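Local coordinates for hypothetical protein VC0802 (Vibrio cholerae, PDB 1ZVP) that is of unknown function but carries two ACT-type domains, a fold often used to sense small ligands, and may take part in transport, at residues D[68-80]-D[110-124]. Sequence-based numbering, arbitrary orientation.
Sequences SALFSLITLTVHS and HDHIFVQKEKAQQAL
The two central strands of a four-stranded antiparallel ACT-domain sheet meet here, Ile74 and Ile113 pairing as Ile74 N to Ile113 O (2.9 Å) and Ile113 N to Ile74 O (2.7 Å). Within this chain strands 17-19 and 103-106 flank the pair. Leu73, Thr75, His112 and Phe114 share one face. Leu73, its CG swung opposite the backbone N (chi1 166°), lays CD1 over a face of the Phe114 ring in a CH-pi contact, 4.0 Å from the ring centroid and displaced toward the rim. Thr75 and His112 run side by side, and Thr75 OG1 meets the edge of the imidazole in its plane, hydrogen-bonded to ND1 at 3.0 Å. His112 NE2 is hydrogen-bonded to Glu47 of the second subunit, so the ring is held at both nitrogens; Phe45 of that subunit stacks on it. Through a short 3-10 segment the chain enters helix 120-127, which packs on the other face, as in ACT alpha/beta sandwiches: Ile74 CD1 reaches Ala123 CB at 3.6 Å, and Ala120 CB sits 3.7 Å from Ser72 CB. Leu76 CD2 presses on Ile113 CD1 at 3.5 Å, a tight fit. Past the Leu76 N to Asp111 O hydrogen bond (3.1 Å), a water bridges Leu76 O and Asp111 N.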
# COMPACT_ATOMS: atom_id res chain seq x y z
N SER D 68 16.82 -2.26 9.95
CA SER D 68 15.37 -2.42 10.06
C SER D 68 15.08 -3.93 10.15
O SER D 68 16.02 -4.74 10.06
CB SER D 68 14.67 -1.76 8.86
OG SER D 68 13.30 -2.16 8.72
N ALA D 69 13.81 -4.29 10.35
CA ALA D 69 13.39 -5.69 10.26
C ALA D 69 13.35 -6.07 8.78
O ALA D 69 13.02 -5.23 7.94
CB ALA D 69 12.04 -5.89 10.90
N LEU D 70 13.71 -7.32 8.48
CA LEU D 70 13.77 -7.80 7.10
C LEU D 70 12.41 -8.20 6.53
O LEU D 70 11.63 -8.90 7.19
CB LEU D 70 14.75 -8.96 6.95
CG LEU D 70 16.26 -8.77 7.15
CD1 LEU D 70 16.99 -9.99 6.60
CD2 LEU D 70 16.78 -7.51 6.51
N PHE D 71 12.15 -7.77 5.30
CA PHE D 71 10.91 -8.03 4.57
C PHE D 71 11.11 -8.81 3.26
O PHE D 71 12.09 -8.61 2.53
CB PHE D 71 10.19 -6.72 4.29
CG PHE D 71 9.61 -6.07 5.50
CD1 PHE D 71 8.40 -6.51 6.03
CD2 PHE D 71 10.26 -5.01 6.12
CE1 PHE D 71 7.85 -5.91 7.15
CE2 PHE D 71 9.71 -4.40 7.25
CZ PHE D 71 8.51 -4.85 7.76
N SER D 72 10.17 -9.70 2.99
CA SER D 72 10.09 -10.36 1.69
C SER D 72 9.02 -9.69 0.86
O SER D 72 8.06 -9.14 1.41
CB SER D 72 9.77 -11.83 1.86
OG SER D 72 10.85 -12.47 2.50
N LEU D 73 9.18 -9.72 -0.45
CA LEU D 73 8.24 -9.06 -1.35
C LEU D 73 7.45 -10.08 -2.16
O LEU D 73 8.01 -10.95 -2.83
CB LEU D 73 8.94 -8.06 -2.25
CG LEU D 73 8.16 -7.55 -3.46
CD1 LEU D 73 6.97 -6.69 -3.04
CD2 LEU D 73 9.08 -6.78 -4.37
N ILE D 74 6.13 -9.96 -2.08
CA ILE D 74 5.18 -10.81 -2.77
C ILE D 74 4.33 -9.94 -3.68
O ILE D 74 3.77 -8.94 -3.25
CB ILE D 74 4.32 -11.63 -1.76
CG1 ILE D 74 5.21 -12.65 -1.03
CG2 ILE D 74 3.16 -12.31 -2.46
CD1 ILE D 74 4.64 -13.20 0.26
N THR D 75 4.29 -10.29 -4.96
CA THR D 75 3.40 -9.62 -5.89
C THR D 75 2.19 -10.51 -6.15
O THR D 75 2.29 -11.73 -6.21
CB THR D 75 4.12 -9.28 -7.21
OG1 THR D 75 5.18 -8.37 -6.94
CG2 THR D 75 3.16 -8.65 -8.20
N LEU D 76 1.03 -9.88 -6.28
CA LEU D 76 -0.19 -10.58 -6.64
C LEU D 76 -0.37 -10.47 -8.13
O LEU D 76 -0.49 -9.37 -8.65
CB LEU D 76 -1.37 -9.95 -5.91
CG LEU D 76 -1.67 -10.39 -4.48
CD1 LEU D 76 -0.55 -11.17 -3.79
CD2 LEU D 76 -2.07 -9.17 -3.69
N THR D 77 -0.35 -11.61 -8.82
CA THR D 77 -0.51 -11.63 -10.28
C THR D 77 -1.98 -11.65 -10.71
O THR D 77 -2.28 -11.46 -11.90
CB THR D 77 0.27 -12.78 -10.97
OG1 THR D 77 -0.15 -14.04 -10.44
CG2 THR D 77 1.74 -12.62 -10.75
N VAL D 78 -2.89 -11.86 -9.76
CA VAL D 78 -4.33 -11.79 -10.01
C VAL D 78 -4.70 -10.50 -10.77
O VAL D 78 -4.16 -9.41 -10.54
CB VAL D 78 -5.16 -11.98 -8.70
CG1 VAL D 78 -5.25 -10.67 -7.89
CG2 VAL D 78 -6.54 -12.54 -9.00
N HIS D 79 -5.63 -10.67 -11.71
CA HIS D 79 -6.06 -9.63 -12.65
C HIS D 79 -6.98 -8.61 -11.98
O HIS D 79 -8.06 -8.97 -11.49
CB HIS D 79 -6.75 -10.31 -13.84
CG HIS D 79 -6.90 -11.79 -13.65
ND1 HIS D 79 -7.82 -12.34 -12.78
CD2 HIS D 79 -6.22 -12.84 -14.19
CE1 HIS D 79 -7.71 -13.66 -12.81
NE2 HIS D 79 -6.75 -13.99 -13.65
N SER D 80 -6.53 -7.35 -11.95
CA SER D 80 -7.28 -6.26 -11.31
C SER D 80 -6.78 -4.86 -11.70
O SER D 80 -5.67 -4.70 -12.23
CB SER D 80 -7.26 -6.41 -9.78
OG SER D 80 -8.09 -5.46 -9.14
N HIS D 110 0.06 -4.06 -10.28
CA HIS D 110 -0.26 -5.06 -9.26
C HIS D 110 -0.06 -4.53 -7.85
O HIS D 110 0.65 -3.57 -7.64
CB HIS D 110 0.62 -6.30 -9.43
CG HIS D 110 0.45 -7.00 -10.74
ND1 HIS D 110 1.34 -6.86 -11.78
CD2 HIS D 110 -0.51 -7.86 -11.17
CE1 HIS D 110 0.94 -7.60 -12.80
NE2 HIS D 110 -0.18 -8.22 -12.46
N ASP D 111 -0.69 -5.20 -6.89
CA ASP D 111 -0.38 -4.97 -5.49
C ASP D 111 0.87 -5.73 -5.10
O ASP D 111 1.09 -6.86 -5.52
CB ASP D 111 -1.54 -5.42 -4.60
CG ASP D 111 -2.74 -4.53 -4.75
OD1 ASP D 111 -2.65 -3.33 -4.39
OD2 ASP D 111 -3.79 -5.03 -5.22
N HIS D 112 1.69 -5.07 -4.29
CA HIS D 112 2.93 -5.65 -3.79
C HIS D 112 2.87 -5.65 -2.27
O HIS D 112 2.52 -4.64 -1.65
CB HIS D 112 4.13 -4.85 -4.30
CG HIS D 112 4.08 -4.57 -5.77
ND1 HIS D 112 4.53 -5.47 -6.71
CD2 HIS D 112 3.61 -3.51 -6.46
CE1 HIS D 112 4.35 -4.97 -7.92
NE2 HIS D 112 3.79 -3.78 -7.80
N ILE D 113 3.19 -6.78 -1.67
CA ILE D 113 3.03 -6.95 -0.25
C ILE D 113 4.38 -7.25 0.37
O ILE D 113 5.08 -8.15 -0.08
CB ILE D 113 2.02 -8.07 0.06
CG1 ILE D 113 0.69 -7.79 -0.64
CG2 ILE D 113 1.79 -8.23 1.56
CD1 ILE D 113 -0.14 -9.01 -0.80
N PHE D 114 4.76 -6.47 1.37
CA PHE D 114 5.96 -6.75 2.16
C PHE D 114 5.55 -7.42 3.47
O PHE D 114 4.86 -6.84 4.29
CB PHE D 114 6.77 -5.47 2.42
CG PHE D 114 7.34 -4.86 1.17
CD1 PHE D 114 8.64 -5.16 0.77
CD2 PHE D 114 6.57 -4.01 0.38
CE1 PHE D 114 9.17 -4.62 -0.40
CE2 PHE D 114 7.09 -3.44 -0.79
CZ PHE D 114 8.40 -3.75 -1.19
N VAL D 115 5.96 -8.67 3.62
CA VAL D 115 5.75 -9.40 4.87
C VAL D 115 7.11 -9.67 5.52
O VAL D 115 8.13 -9.64 4.85
CB VAL D 115 4.97 -10.74 4.65
CG1 VAL D 115 3.63 -10.48 3.96
CG2 VAL D 115 5.81 -11.74 3.86
N GLN D 116 7.11 -9.91 6.83
CA GLN D 116 8.32 -10.33 7.54
C GLN D 116 8.94 -11.48 6.81
O GLN D 116 8.24 -12.39 6.37
CB GLN D 116 7.98 -10.76 8.95
CG GLN D 116 7.64 -9.63 9.88
CD GLN D 116 7.07 -10.13 11.19
OE1 GLN D 116 6.61 -9.34 12.02
NE2 GLN D 116 7.10 -11.44 11.40
N LYS D 117 10.26 -11.45 6.69
CA LYS D 117 11.00 -12.44 5.92
C LYS D 117 10.72 -13.87 6.37
O LYS D 117 10.57 -14.78 5.54
CB LYS D 117 12.50 -12.14 5.95
CG LYS D 117 13.28 -12.97 4.96
CD LYS D 117 14.74 -13.03 5.27
CE LYS D 117 15.43 -14.00 4.33
NZ LYS D 117 16.90 -13.92 4.46
N GLU D 118 10.62 -14.07 7.69
CA GLU D 118 10.39 -15.40 8.28
C GLU D 118 9.02 -15.97 7.93
O GLU D 118 8.83 -17.19 7.94
CB GLU D 118 10.59 -15.38 9.81
CG GLU D 118 12.05 -15.63 10.24
CD GLU D 118 12.21 -16.61 11.44
OE1 GLU D 118 12.10 -16.16 12.62
OE2 GLU D 118 12.45 -17.82 11.20
N LYS D 119 8.09 -15.10 7.58
CA LYS D 119 6.72 -15.48 7.28
C LYS D 119 6.42 -15.53 5.78
O LYS D 119 5.26 -15.65 5.39
CB LYS D 119 5.76 -14.55 8.01
CG LYS D 119 5.59 -14.93 9.47
CD LYS D 119 4.91 -13.84 10.24
CE LYS D 119 4.61 -14.30 11.66
NZ LYS D 119 4.06 -13.18 12.47
N ALA D 120 7.46 -15.48 4.96
CA ALA D 120 7.32 -15.44 3.50
C ALA D 120 6.66 -16.67 2.87
O ALA D 120 5.80 -16.54 1.99
CB ALA D 120 8.67 -15.17 2.85
N GLN D 121 7.05 -17.87 3.29
CA GLN D 121 6.42 -19.07 2.76
C GLN D 121 4.97 -19.21 3.23
O GLN D 121 4.11 -19.63 2.46
CB GLN D 121 7.25 -20.32 3.04
CG GLN D 121 8.60 -20.34 2.34
CD GLN D 121 8.49 -20.29 0.83
OE1 GLN D 121 7.64 -20.95 0.24
NE2 GLN D 121 9.36 -19.51 0.20
N GLN D 122 4.70 -18.83 4.49
CA GLN D 122 3.33 -18.88 5.03
C GLN D 122 2.40 -17.88 4.35
O GLN D 122 1.21 -18.16 4.20
CB GLN D 122 3.29 -18.64 6.54
CG GLN D 122 3.94 -19.71 7.37
CD GLN D 122 5.32 -19.29 7.88
OE1 GLN D 122 5.48 -19.02 9.09
NE2 GLN D 122 6.31 -19.20 6.97
N ALA D 123 2.95 -16.72 3.98
CA ALA D 123 2.20 -15.71 3.25
C ALA D 123 1.80 -16.18 1.85
O ALA D 123 0.67 -15.97 1.43
CB ALA D 123 2.98 -14.41 3.20
N LEU D 124 2.74 -16.81 1.14
CA LEU D 124 2.45 -17.52 -0.11
C LEU D 124 1.31 -18.51 0.01
O LEU D 124 0.41 -18.53 -0.83
CB LEU D 124 3.68 -18.26 -0.62
CG LEU D 124 4.78 -17.44 -1.28
CD1 LEU D 124 5.88 -18.38 -1.78
CD2 LEU D 124 4.23 -16.58 -2.42
O HOH W 1 -2.74 -7.41 -7.94